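PDB 4RY8: periplasmic binding protein from Thermotoga lettingae TMO, which binds 5-methylthioribose in the cleft between its two lobes and probably serves as the solute receptor of a sugar transporter. Local coordinates for residues I18-E23 with A74-H79; R59-I64 with D83-K88; K88-L93 with V106-V111; T101-V106 with F147-K152. All blocks are in the same frame, centred on the assembly; numbering follows the deposited sequence.

Interaction 1 of 4, residues I18-E23 with A74-H79. With SR1 (5-S-methyl-5-thio-alpha-D-ribofuranose), chain G.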
loop_
_atom_site.group_PDB
_atom_site.type_symbol
_atom_site.label_atom_id
_atom_site.label_comp_id
_atom_site.label_asym_id
_atom_site.label_seq_id
_atom_site.Cartn_x
_atom_site.Cartn_y
_atom_site.Cartn_z
ATOM N N ILE C 18 -14.751 30.673 5.398
ATOM C CA ILE C 18 -13.996 29.459 5.696
ATOM C C ILE C 18 -12.544 29.855 5.984
ATOM O O ILE C 18 -11.890 30.490 5.148
ATOM C CB ILE C 18 -14.055 28.477 4.507
ATOM C CG1 ILE C 18 -15.495 27.986 4.296
ATOM C CG2 ILE C 18 -13.103 27.302 4.679
ATOM C CD1 ILE C 18 -15.715 27.450 2.902
ATOM N N ALA C 19 -12.052 29.470 7.161
ATOM C CA ALA C 19 -10.689 29.777 7.579
ATOM C C ALA C 19 -9.751 28.602 7.361
ATOM O O ALA C 19 -10.035 27.469 7.760
ATOM C CB ALA C 19 -10.663 30.182 9.053
ATOM N N LEU C 20 -8.614 28.888 6.758
ATOM C CA LEU C 20 -7.597 27.901 6.509
ATOM C C LEU C 20 -6.473 28.238 7.447
ATOM O O LEU C 20 -5.853 29.300 7.330
ATOM C CB LEU C 20 -7.114 27.975 5.046
ATOM C CG LEU C 20 -5.868 27.143 4.748
ATOM C CD1 LEU C 20 -6.045 25.651 5.069
ATOM C CD2 LEU C 20 -5.443 27.273 3.304
ATOM N N VAL C 21 -6.228 27.359 8.404
ATOM C CA VAL C 21 -5.194 27.588 9.397
ATOM C C VAL C 21 -4.124 26.547 9.185
ATOM O O VAL C 21 -4.367 25.359 9.390
ATOM C CB VAL C 21 -5.749 27.488 10.831
ATOM C CG1 VAL C 21 -4.632 27.689 11.855
ATOM C CG2 VAL C 21 -6.832 28.512 11.029
ATOM N N ARG C 22 -2.925 26.996 8.814
ATOM C CA ARG C 22 -1.852 26.104 8.436
ATOM C C ARG C 22 -0.696 26.180 9.349
ATOM O O ARG C 22 -0.298 27.251 9.706
ATOM C CB ARG C 22 -1.297 26.505 7.072
ATOM C CG ARG C 22 -2.343 26.705 5.986
ATOM C CD ARG C 22 -1.899 27.827 5.088
ATOM N NE ARG C 22 -1.100 27.303 4.011
ATOM C CZ ARG C 22 -0.151 27.961 3.348
ATOM N NH1 ARG C 22 0.224 29.214 3.635
ATOM N NH2 ARG C 22 0.445 27.318 2.369
ATOM N N GLU C 23 -0.069 25.059 9.613
ATOM C CA GLU C 23 1.173 25.057 10.384
ATOM C C GLU C 23 2.339 25.541 9.537
ATOM O O GLU C 23 3.203 26.267 10.013
ATOM C CB GLU C 23 1.481 23.653 10.915
ATOM C CG GLU C 23 2.617 23.613 11.946
ATOM C CD GLU C 23 3.179 22.205 12.281
ATOM O OE1 GLU C 23 2.614 21.152 11.896
ATOM O OE2 GLU C 23 4.231 22.132 12.950
ATOM N N ALA C 74 -16.621 27.635 8.986
ATOM C CA ALA C 74 -15.802 26.441 9.148
ATOM C C ALA C 74 -14.325 26.755 9.204
ATOM O O ALA C 74 -13.879 27.768 8.663
ATOM C CB ALA C 74 -16.072 25.476 7.986
ATOM N N ILE C 75 -13.578 25.872 9.876
ATOM C CA ILE C 75 -12.133 25.901 9.888
ATOM C C ILE C 75 -11.499 24.651 9.230
ATOM O O ILE C 75 -11.829 23.502 9.580
ATOM C CB ILE C 75 -11.637 26.062 11.344
ATOM C CG1 ILE C 75 -12.316 27.261 11.984
ATOM C CG2 ILE C 75 -10.135 26.265 11.376
ATOM C CD1 ILE C 75 -12.048 27.412 13.465
ATOM N N ILE C 76 -10.568 24.874 8.305
ATOM C CA ILE C 76 -9.669 23.835 7.874
ATOM C C ILE C 76 -8.383 23.914 8.716
ATOM O O ILE C 76 -7.686 24.937 8.745
ATOM C CB ILE C 76 -9.319 23.967 6.387
ATOM C CG1 ILE C 76 -10.617 24.057 5.580
ATOM C CG2 ILE C 76 -8.482 22.792 5.914
ATOM C CD1 ILE C 76 -10.447 24.751 4.255
ATOM N N ILE C 77 -8.091 22.840 9.419
ATOM C CA ILE C 77 -6.830 22.692 10.094
ATOM C C ILE C 77 -5.832 21.858 9.276
ATOM O O ILE C 77 -5.997 20.649 9.040
ATOM C CB ILE C 77 -7.016 22.162 11.492
ATOM C CG1 ILE C 77 -7.992 23.086 12.224
ATOM C CG2 ILE C 77 -5.668 22.138 12.195
ATOM C CD1 ILE C 77 -8.249 22.689 13.637
ATOM N N ASP C 78 -4.764 22.540 8.877
ATOM C CA ASP C 78 -3.743 22.009 8.028
ATOM C C ASP C 78 -2.452 21.744 8.804
ATOM O O ASP C 78 -1.787 22.686 9.200
ATOM C CB ASP C 78 -3.500 23.057 6.972
ATOM C CG ASP C 78 -2.819 22.521 5.795
ATOM O OD1 ASP C 78 -1.741 21.956 6.022
ATOM O OD2 ASP C 78 -3.376 22.649 4.671
ATOM N N HIS C 79 -2.090 20.472 8.931
ATOM C CA HIS C 79 -0.995 20.011 9.758
ATOM C C HIS C 79 -1.279 20.360 11.230
ATOM O O HIS C 79 -2.444 20.440 11.642
ATOM C CB HIS C 79 0.349 20.509 9.253
ATOM C CG HIS C 79 0.724 19.957 7.925
ATOM N ND1 HIS C 79 -0.079 20.107 6.824
ATOM C CD2 HIS C 79 1.798 19.246 7.515
ATOM C CE1 HIS C 79 0.478 19.518 5.790
ATOM N NE2 HIS C 79 1.618 18.988 6.172
HETATM C CS SR1 G . 6.373 19.123 6.874
HETATM S S SR1 G . 5.113 17.942 6.449
HETATM C C5 SR1 G . 5.486 17.958 4.678
HETATM C C4 SR1 G . 4.561 17.019 3.908
HETATM O O4 SR1 G . 3.264 17.446 4.171
HETATM C C1 SR1 G . 2.448 17.423 2.983
HETATM O O1 SR1 G . 1.441 16.492 3.192
HETATM C C2 SR1 G . 3.302 17.022 1.790
HETATM O O2 SR1 G . 3.011 15.748 1.156
HETATM C C3 SR1 G . 4.694 17.046 2.390
HETATM O O3 SR1 G . 5.456 15.937 1.932
#
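Strands 18-22 and 74-78 run parallel as neighbours in the sheet, with residue pairs from Ile18 and Ala74 to Arg22 and Asp78 in register. Five backbone hydrogen bonds zigzag between them, from Ala19 N to Ala74 O (2.9 Å) up to Glu23 N on Asp78 O (3.0 Å). On the face that also carries Leu20, the branches of Ile76 part company: CD1 meets Ile18 CG2 at 3.7 Å, while CG2 lies 3.9 Å from Leu20 CD1. On the other face Val21 and Ile75 lie side by side. Beta-branched and aliphatic residues suit these strands because helices cover both faces, 57-69 on one and 255-270 on the other. Toward the C-terminal ends of the strands the contact turns polar. The CB of His79 rests 3.5 Å from Glu23 OE1, a carboxylate oxygen that is hydrogen-bonded to Gly80 N. Asp78 turns its carboxylate away from its own N (chi1 -161°), which brings OD1 to His79 ND1 at 2.6 Å, tilted from the imidazole plane. The ring's other nitrogen, NE2, donates, near the ring plane, to O4 of 5-methylthioribose (3.0 Å, N-H...O 170°). Asp78 is thus a second-shell residue that helps to set the ring's rotation, while His79 holds the ligand.

Interaction 2 of 4, residues R59-I64 with D83-K88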
loop_
_atom_site.group_PDB
_atom_site.type_symbol
_atom_site.label_atom_id
_atom_site.label_comp_id
_atom_site.label_asym_id
_atom_site.label_seq_id
_atom_site.Cartn_x
_atom_site.Cartn_y
_atom_site.Cartn_z
ATOM N N ARG C 59 1.328 30.184 18.287
ATOM C CA ARG C 59 0.707 31.061 17.288
ATOM C C ARG C 59 -0.465 30.358 16.616
ATOM O O ARG C 59 -1.486 30.999 16.341
ATOM C CB ARG C 59 1.709 31.549 16.227
ATOM N N MET C 60 -0.329 29.042 16.372
ATOM C CA MET C 60 -1.395 28.258 15.715
ATOM C C MET C 60 -2.707 28.241 16.519
ATOM O O MET C 60 -3.788 28.491 15.967
ATOM C CB MET C 60 -0.927 26.809 15.381
ATOM C CG MET C 60 -1.539 26.228 14.095
ATOM S SD MET C 60 -0.994 24.571 13.669
ATOM C CE MET C 60 -2.133 24.285 12.279
ATOM N N VAL C 61 -2.595 27.975 17.810
ATOM C CA VAL C 61 -3.718 28.020 18.740
ATOM C C VAL C 61 -4.431 29.377 18.772
ATOM O O VAL C 61 -5.664 29.417 18.700
ATOM C CB VAL C 61 -3.229 27.655 20.163
ATOM C CG1 VAL C 61 -4.283 27.952 21.246
ATOM C CG2 VAL C 61 -2.812 26.204 20.207
ATOM N N THR C 62 -3.676 30.484 18.883
ATOM C CA THR C 62 -4.266 31.846 18.811
ATOM C C THR C 62 -4.965 32.126 17.472
ATOM O O THR C 62 -5.989 32.802 17.424
ATOM C CB THR C 62 -3.219 32.981 19.034
ATOM O OG1 THR C 62 -2.511 33.253 17.813
ATOM C CG2 THR C 62 -2.223 32.625 20.091
ATOM N N MET C 63 -4.409 31.629 16.374
ATOM C CA MET C 63 -5.064 31.820 15.072
ATOM C C MET C 63 -6.416 31.102 15.028
ATOM O O MET C 63 -7.393 31.630 14.492
ATOM C CB MET C 63 -4.154 31.362 13.920
ATOM C CG MET C 63 -2.915 32.221 13.737
ATOM S SD MET C 63 -1.595 31.585 12.695
ATOM C CE MET C 63 -0.656 33.092 12.465
ATOM N N ILE C 64 -6.476 29.900 15.591
ATOM C CA ILE C 64 -7.708 29.122 15.541
ATOM C C ILE C 64 -8.743 29.837 16.387
ATOM O O ILE C 64 -9.863 30.075 15.971
ATOM C CB ILE C 64 -7.485 27.663 16.008
ATOM C CG1 ILE C 64 -6.700 26.899 14.934
ATOM C CG2 ILE C 64 -8.825 26.976 16.292
ATOM C CD1 ILE C 64 -6.076 25.617 15.418
ATOM N N ASP C 83 -2.131 17.188 20.217
ATOM C CA ASP C 83 -2.241 17.525 21.626
ATOM C C ASP C 83 -2.477 19.018 21.793
ATOM O O ASP C 83 -3.441 19.429 22.443
ATOM C CB ASP C 83 -1.076 17.065 22.464
ATOM C CG ASP C 83 -1.017 17.812 23.772
ATOM O OD1 ASP C 83 -1.715 17.427 24.735
ATOM O OD2 ASP C 83 -0.302 18.830 23.825
ATOM N N PRO C 84 -1.623 19.859 21.182
ATOM C CA PRO C 84 -1.878 21.309 21.398
ATOM C C PRO C 84 -3.262 21.772 20.862
ATOM O O PRO C 84 -3.928 22.580 21.464
ATOM C CB PRO C 84 -0.742 21.978 20.620
ATOM C CG PRO C 84 0.324 20.934 20.541
ATOM C CD PRO C 84 -0.356 19.595 20.486
ATOM N N LEU C 85 -3.692 21.216 19.752
ATOM C CA LEU C 85 -4.874 21.723 19.040
ATOM C C LEU C 85 -6.257 21.152 19.444
ATOM O O LEU C 85 -7.291 21.778 19.164
ATOM C CB LEU C 85 -4.664 21.509 17.546
ATOM C CG LEU C 85 -3.430 22.149 16.900
ATOM C CD1 LEU C 85 -3.466 21.997 15.386
ATOM C CD2 LEU C 85 -3.304 23.612 17.266
ATOM N N MET C 86 -6.277 19.998 20.110
ATOM C CA MET C 86 -7.520 19.241 20.347
ATOM C C MET C 86 -8.613 20.066 21.023
ATOM O O MET C 86 -9.757 19.974 20.599
ATOM C CB MET C 86 -7.255 17.955 21.173
ATOM C CG MET C 86 -7.962 16.675 20.720
ATOM S SD MET C 86 -8.153 16.412 18.938
ATOM C CE MET C 86 -9.838 16.985 18.808
ATOM N N PRO C 87 -8.271 20.857 22.065
ATOM C CA PRO C 87 -9.304 21.635 22.778
ATOM C C PRO C 87 -9.890 22.800 21.966
ATOM O O PRO C 87 -11.070 23.122 22.095
ATOM C CB PRO C 87 -8.564 22.158 24.033
ATOM C CG PRO C 87 -7.350 21.300 24.172
ATOM C CD PRO C 87 -6.971 20.915 22.769
ATOM N N LYS C 88 -9.061 23.443 21.160
ATOM C CA LYS C 88 -9.529 24.448 20.217
ATOM C C LYS C 88 -10.491 23.826 19.187
ATOM O O LYS C 88 -11.515 24.418 18.889
ATOM C CB LYS C 88 -8.347 25.119 19.508
ATOM C CG LYS C 88 -7.471 25.951 20.436
ATOM C CD LYS C 88 -8.167 27.248 20.823
ATOM C CE LYS C 88 -8.266 27.427 22.329
ATOM N NZ LYS C 88 -9.527 28.157 22.659
#
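Two side-chain torsions set up this helix pair: Leu85 CG and Ile64 CG1 both stand anti to the carbonyl carbon (chi1 -58° and -72°), which sends Leu85 CD2 and Ile64 CD1 into the gap between the helices, where they meet at 3.9 Å. The two side chains cross at about a right angle and touch through their terminal methyls. Leucine suits this place because its forked end serves two neighbours: CD2 also reaches Val61 CG2 (4.0 Å), and CD1 lies 4.0 Å from Met60 SD. Met60, long, unbranched and extended beyond CG, runs down from its helix toward the sheet and passes its polarisable sulfur by the leucine methyl. One turn further on, Lys88 closes the contact with its aliphatic part. Its CB packs on Ile64 CG2 at 3.7 Å, and CG and CD then run across Val61 CG1, the nearer of them, CG, at 3.9 Å. Bends along the chain carry the ammonium away from the apolar groups to a salt bridge with Glu91 of its own helix; lysine thus works here as an apolar spacer with a polar end at the surface. No hydrogen bond links the two segments, whose axes run nearly parallel, 13° apart and 9.9 Å at closest approach. Helices 57-69 and 82-94 lie together over one face of the parallel sheet. Met60 and Ile64 reach down to Val21 of strand 17-22, and both share Ile77 of strand 74-78 with Leu85.

Interaction 3 of 4, residues K88-L93 with V106-V111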
loop_
_atom_site.group_PDB
_atom_site.type_symbol
_atom_site.label_atom_id
_atom_site.label_comp_id
_atom_site.label_asym_id
_atom_site.label_seq_id
_atom_site.Cartn_x
_atom_site.Cartn_y
_atom_site.Cartn_z
ATOM N N LYS C 88 -9.061 23.443 21.160
ATOM C CA LYS C 88 -9.529 24.448 20.217
ATOM C C LYS C 88 -10.491 23.826 19.187
ATOM O O LYS C 88 -11.515 24.418 18.889
ATOM C CB LYS C 88 -8.347 25.119 19.508
ATOM C CG LYS C 88 -7.471 25.951 20.436
ATOM C CD LYS C 88 -8.167 27.248 20.823
ATOM C CE LYS C 88 -8.266 27.427 22.329
ATOM N NZ LYS C 88 -9.527 28.157 22.659
ATOM N N ILE C 89 -10.175 22.622 18.711
ATOM C CA ILE C 89 -11.039 21.895 17.769
ATOM C C ILE C 89 -12.375 21.551 18.431
ATOM O O ILE C 89 -13.432 21.791 17.848
ATOM C CB ILE C 89 -10.350 20.628 17.193
ATOM C CG1 ILE C 89 -9.269 21.010 16.197
ATOM C CG2 ILE C 89 -11.320 19.740 16.432
ATOM C CD1 ILE C 89 -8.332 19.874 15.842
ATOM N N LYS C 90 -12.348 21.029 19.662
ATOM C CA LYS C 90 -13.587 20.661 20.353
ATOM C C LYS C 90 -14.434 21.879 20.643
ATOM O O LYS C 90 -15.657 21.842 20.446
ATOM C CB LYS C 90 -13.320 19.918 21.652
ATOM C CG LYS C 90 -12.641 18.578 21.457
ATOM C CD LYS C 90 -13.589 17.466 21.018
ATOM C CE LYS C 90 -12.967 16.111 21.356
ATOM N NZ LYS C 90 -13.701 14.945 20.787
ATOM N N GLU C 91 -13.798 22.955 21.126
ATOM C CA GLU C 91 -14.508 24.207 21.346
ATOM C C GLU C 91 -15.218 24.682 20.083
ATOM O O GLU C 91 -16.420 24.994 20.110
ATOM C CB GLU C 91 -13.551 25.290 21.800
ATOM C CG GLU C 91 -14.245 26.604 22.065
ATOM C CD GLU C 91 -13.333 27.631 22.698
ATOM O OE1 GLU C 91 -12.223 27.264 23.153
ATOM O OE2 GLU C 91 -13.733 28.812 22.729
ATOM N N ALA C 92 -14.465 24.746 18.990
ATOM C CA ALA C 92 -15.010 25.141 17.712
ATOM C C ALA C 92 -16.255 24.327 17.354
ATOM O O ALA C 92 -17.288 24.898 17.056
ATOM C CB ALA C 92 -13.957 25.032 16.632
ATOM N N LEU C 93 -16.141 23.002 17.412
ATOM C CA LEU C 93 -17.269 22.097 17.166
ATOM C C LEU C 93 -18.494 22.393 18.012
ATOM O O LEU C 93 -19.616 22.429 17.495
ATOM C CB LEU C 93 -16.834 20.641 17.366
ATOM C CG LEU C 93 -15.784 20.107 16.412
ATOM C CD1 LEU C 93 -15.256 18.781 16.931
ATOM C CD2 LEU C 93 -16.349 19.999 15.002
ATOM N N VAL C 106 -7.681 13.311 14.003
ATOM C CA VAL C 106 -8.526 13.713 15.166
ATOM C C VAL C 106 -9.573 12.670 15.547
ATOM O O VAL C 106 -10.354 12.195 14.709
ATOM C CB VAL C 106 -9.136 15.136 14.970
ATOM C CG1 VAL C 106 -9.471 15.371 13.526
ATOM C CG2 VAL C 106 -10.366 15.376 15.837
ATOM N N ASP C 107 -9.589 12.349 16.845
ATOM C CA ASP C 107 -10.508 11.380 17.440
ATOM C C ASP C 107 -11.892 11.985 17.645
ATOM O O ASP C 107 -12.347 12.122 18.762
ATOM C CB ASP C 107 -9.950 10.903 18.810
ATOM C CG ASP C 107 -10.828 9.837 19.496
ATOM O OD1 ASP C 107 -11.653 9.183 18.836
ATOM O OD2 ASP C 107 -10.671 9.640 20.715
ATOM N N ASP C 108 -12.577 12.325 16.562
ATOM C CA ASP C 108 -13.930 12.860 16.673
ATOM C C ASP C 108 -14.596 12.628 15.338
ATOM O O ASP C 108 -14.077 13.086 14.334
ATOM C CB ASP C 108 -13.895 14.365 16.983
ATOM C CG ASP C 108 -15.260 14.917 17.336
ATOM O OD1 ASP C 108 -16.193 14.792 16.510
ATOM O OD2 ASP C 108 -15.392 15.482 18.441
ATOM N N ASN C 109 -15.729 11.929 15.338
ATOM C CA ASN C 109 -16.432 11.522 14.106
ATOM C C ASN C 109 -17.045 12.667 13.300
ATOM O O ASN C 109 -17.430 12.466 12.139
ATOM C CB ASN C 109 -17.492 10.437 14.435
ATOM C CG ASN C 109 -18.346 10.015 13.224
ATOM O OD1 ASN C 109 -19.573 10.161 13.246
ATOM N ND2 ASN C 109 -17.711 9.457 12.188
ATOM N N ARG C 110 -17.104 13.866 13.881
ATOM C CA ARG C 110 -17.614 15.055 13.183
ATOM C C ARG C 110 -16.620 15.680 12.192
ATOM O O ARG C 110 -17.024 16.463 11.323
ATOM C CB ARG C 110 -18.037 16.114 14.194
ATOM C CG ARG C 110 -19.284 15.752 14.987
ATOM C CD ARG C 110 -19.557 16.771 16.090
ATOM N NE ARG C 110 -18.526 16.727 17.112
ATOM C CZ ARG C 110 -18.521 17.449 18.230
ATOM N NH1 ARG C 110 -19.494 18.320 18.491
ATOM N NH2 ARG C 110 -17.515 17.302 19.084
ATOM N N VAL C 111 -15.343 15.308 12.317
ATOM C CA VAL C 111 -14.242 15.918 11.560
ATOM C C VAL C 111 -13.662 14.993 10.532
ATOM O O VAL C 111 -12.859 14.126 10.861
ATOM C CB VAL C 111 -13.087 16.259 12.511
ATOM C CG1 VAL C 111 -11.938 16.925 11.770
ATOM C CG2 VAL C 111 -13.624 17.123 13.641
#
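Ile89 makes the first touch from the helix, a loose one, its CG2 lying 4.5 Å from Val111 CG2. One residue on, Lys90 stretches along the outside of the contact: after a bend at chi2 (-79°) its chain runs extended, so that NZ forms a salt bridge with Asp108 OD2 at 2.9 Å. The ammonium comes on the anti side of that oxygen, somewhat out of the carboxylate plane. Leu93, the apolar centre, packs against the charged groups. Its CB sits over one face of the Arg110 guanidinium, 3.6 Å above the plane and offset toward the rim, while CD1 approaches Arg110 NH2 (3.5 Å) and also packs against Val111 CG2 (4.0 Å). Leucine suits this spot because the guanidinium's N-H groups all point in its plane, leaving its face able to pack on hydrocarbon. The edge is used for bonding: NE and NH2 grip the two oxygens of Asp108 side-on, NH2 reaching OD2 at 2.9 Å in a nearly straight bond (178°). Asp108 OD1 takes a further bond, from Arg110 N, on its anti lone pair. Four donors therefore hold this carboxylate, which would stabilise its charged form. The bond from Arg110 N makes an Asx turn within the type I turn Asp108-Val111. Lys90, Asp108 and Arg110 form a salt-bridge network that ties helix 82-94 to the loop joining strands 98-102 and 113-115 of an alpha/beta lobe.

Interaction 4 of 4, residues T101-V106 with F147-K152. With SR1 (5-S-methyl-5-thio-alpha-D-ribofuranose), chain G.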
loop_
_atom_site.group_PDB
_atom_site.type_symbol
_atom_site.label_atom_id
_atom_site.label_comp_id
_atom_site.label_asym_id
_atom_site.label_seq_id
_atom_site.Cartn_x
_atom_site.Cartn_y
_atom_site.Cartn_z
ATOM N N THR C 101 -9.842 18.462 8.557
ATOM C CA THR C 101 -8.410 18.571 8.584
ATOM C C THR C 101 -7.740 18.009 7.366
ATOM O O THR C 101 -8.299 17.166 6.623
ATOM C CB THR C 101 -7.775 17.909 9.821
ATOM O OG1 THR C 101 -7.853 16.500 9.679
ATOM C CG2 THR C 101 -8.493 18.315 11.074
ATOM N N PHE C 102 -6.546 18.529 7.134
ATOM C CA PHE C 102 -5.611 17.997 6.173
ATOM C C PHE C 102 -4.415 17.668 6.998
ATOM O O PHE C 102 -3.867 18.555 7.651
ATOM C CB PHE C 102 -5.238 19.004 5.084
ATOM C CG PHE C 102 -4.156 18.498 4.153
ATOM C CD1 PHE C 102 -4.276 17.255 3.539
ATOM C CD2 PHE C 102 -3.022 19.235 3.913
ATOM C CE1 PHE C 102 -3.278 16.770 2.726
ATOM C CE2 PHE C 102 -2.005 18.756 3.084
ATOM C CZ PHE C 102 -2.140 17.516 2.503
ATOM N N ASP C 103 -4.007 16.412 6.994
ATOM C CA ASP C 103 -2.767 16.025 7.655
ATOM C C ASP C 103 -2.792 16.234 9.149
ATOM O O ASP C 103 -1.771 16.585 9.755
ATOM C CB ASP C 103 -1.542 16.721 7.049
ATOM C CG ASP C 103 -1.035 16.048 5.765
ATOM O OD1 ASP C 103 -1.493 14.951 5.420
ATOM O OD2 ASP C 103 -0.112 16.609 5.137
ATOM N N LEU C 104 -3.952 15.980 9.766
ATOM C CA LEU C 104 -4.007 15.927 11.268
ATOM C C LEU C 104 -5.046 14.918 11.663
ATOM O O LEU C 104 -6.223 15.032 11.256
ATOM C CB LEU C 104 -4.435 17.290 11.811
ATOM C CG LEU C 104 -4.623 17.378 13.347
ATOM C CD1 LEU C 104 -3.246 17.232 13.907
ATOM C CD2 LEU C 104 -5.244 18.689 13.747
ATOM N N VAL C 105 -4.653 13.986 12.527
ATOM C CA VAL C 105 -5.502 12.894 12.945
ATOM C C VAL C 105 -6.358 13.360 14.117
ATOM O O VAL C 105 -5.829 13.791 15.120
ATOM C CB VAL C 105 -4.633 11.692 13.376
ATOM C CG1 VAL C 105 -5.477 10.611 14.053
ATOM C CG2 VAL C 105 -3.863 11.159 12.184
ATOM N N VAL C 106 -7.681 13.311 14.003
ATOM C CA VAL C 106 -8.526 13.713 15.166
ATOM C C VAL C 106 -9.573 12.670 15.547
ATOM O O VAL C 106 -10.354 12.195 14.709
ATOM C CB VAL C 106 -9.136 15.136 14.970
ATOM C CG1 VAL C 106 -9.471 15.371 13.526
ATOM C CG2 VAL C 106 -10.366 15.376 15.837
ATOM N N PHE C 147 5.278 15.276 12.514
ATOM C CA PHE C 147 4.346 15.638 11.446
ATOM C C PHE C 147 3.544 14.417 10.993
ATOM O O PHE C 147 4.128 13.408 10.564
ATOM C CB PHE C 147 5.113 16.224 10.268
ATOM C CG PHE C 147 5.693 17.592 10.552
ATOM C CD1 PHE C 147 4.905 18.743 10.436
ATOM C CD2 PHE C 147 7.014 17.728 10.920
ATOM C CE1 PHE C 147 5.433 19.982 10.703
ATOM C CE2 PHE C 147 7.545 18.975 11.180
ATOM C CZ PHE C 147 6.761 20.099 11.080
ATOM N N ALA C 148 2.220 14.551 11.007
ATOM C CA ALA C 148 1.306 13.441 10.652
ATOM C C ALA C 148 1.730 12.660 9.418
ATOM O O ALA C 148 1.927 11.456 9.456
ATOM C CB ALA C 148 -0.107 13.969 10.447
ATOM N N PRO C 149 1.850 13.346 8.301
ATOM C CA PRO C 149 2.190 12.571 7.121
ATOM C C PRO C 149 3.596 11.946 7.224
ATOM O O PRO C 149 3.790 10.792 6.831
ATOM C CB PRO C 149 2.120 13.607 5.995
ATOM C CG PRO C 149 2.277 14.911 6.682
ATOM C CD PRO C 149 1.538 14.744 7.964
ATOM N N LEU C 150 4.549 12.666 7.807
ATOM C CA LEU C 150 5.908 12.134 7.893
ATOM C C LEU C 150 5.959 10.902 8.750
ATOM O O LEU C 150 6.718 9.982 8.404
ATOM C CB LEU C 150 6.900 13.150 8.418
ATOM C CG LEU C 150 6.902 14.419 7.572
ATOM C CD1 LEU C 150 8.008 15.354 8.004
ATOM C CD2 LEU C 150 7.068 14.046 6.102
ATOM N N ASP C 151 5.196 10.920 9.864
ATOM C CA ASP C 151 5.131 9.809 10.812
ATOM C C ASP C 151 4.446 8.567 10.211
ATOM O O ASP C 151 4.887 7.462 10.406
ATOM C CB ASP C 151 4.315 10.161 12.066
ATOM C CG ASP C 151 5.014 11.121 13.034
ATOM O OD1 ASP C 151 6.220 11.307 13.031
ATOM O OD2 ASP C 151 4.286 11.726 13.816
ATOM N N LYS C 152 3.335 8.766 9.505
ATOM C CA LYS C 152 2.718 7.708 8.708
ATOM C C LYS C 152 3.736 7.109 7.694
ATOM O O LYS C 152 3.942 5.882 7.623
ATOM C CB LYS C 152 1.525 8.262 7.964
ATOM C CG LYS C 152 0.360 8.617 8.833
ATOM C CD LYS C 152 -0.680 9.452 8.081
ATOM C CE LYS C 152 -1.659 10.099 9.076
ATOM N NZ LYS C 152 -2.726 10.947 8.431
HETATM C CS SR1 G . 6.373 19.123 6.874
HETATM S S SR1 G . 5.113 17.942 6.449
HETATM C C5 SR1 G . 5.486 17.958 4.678
HETATM C C4 SR1 G . 4.561 17.019 3.908
HETATM O O4 SR1 G . 3.264 17.446 4.171
HETATM C C1 SR1 G . 2.448 17.423 2.983
HETATM O O1 SR1 G . 1.441 16.492 3.192
HETATM C C2 SR1 G . 3.302 17.022 1.790
HETATM O O2 SR1 G . 3.011 15.748 1.156
HETATM C C3 SR1 G . 4.694 17.046 2.390
HETATM O O3 SR1 G . 5.456 15.937 1.932
HETATM O O HOH W 1 -1.314 12.610 6.803
HETATM O O HOH W 2 0.767 17.275 10.717
#
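Across the ligand cleft of this periplasmic binding protein, the loop after strand 98-102 meets the N-terminal turn of helix 148-163. Asp103 and Pro149 touch there, crossing at about a right angle: the carboxylate oxygen OD2 lies 3.3 Å from Pro149 CG. Proline fits the first turn, where its missing N-H costs the helix no bond. With CG anti to the carbonyl carbon (chi1 -81°), Asp103 aims OD2 at the sugar, whose anomeric hydroxyl O1 donates a very short bond (2.5 Å). The other oxygen, OD1, accepts from a water (2.7 Å) that in turn accepts from Lys152 NZ; Lys152 also salt-bridges Glu115. A second water runs from Asp103 O to Ala148 N, and the small CB of Ala148 lies 3.2 Å from Asp103 O. One face of the Phe102 ring is set against the Asp103 carboxyl carbon, and Phe147 covers the ligand's methyl CS, which stands 3.8 Å above its ring centre. No direct hydrogen bond joins the two segments; two waters carry polar links between them, and the sugar lies against both. That is consistent with a cleft that shuts round its sugar: Asp103 accepts from the anomeric hydroxyl, and Phe147 packs on the methylthio end.

How the interactions relate
Interactions 1, 2 and 3 belong to the lobe built on the parallel sheet. Interaction 1 pairs two of its strands, interaction 2 packs two helices on that sheet about 11 Å away (centre to centre), and interaction 3, which shares Lys88 with interaction 2, ties helix 82-94 to a loop. Along the chain, interactions 1 and 2 interleave, since helix 57-69, strand 74-78 and helix 82-94 follow one another; interactions 3 and 4 interleave likewise and share Val106. Interaction 4 leaves the lobe for helix 148-163. Strands 74-78 and 98-102 are sheet neighbours whose C-terminal ends deliver His79 and Asp103 to one sugar, so interactions 1 and 4 meet there, while 2 and 3 lie in the helix layer and loop of the same lobe.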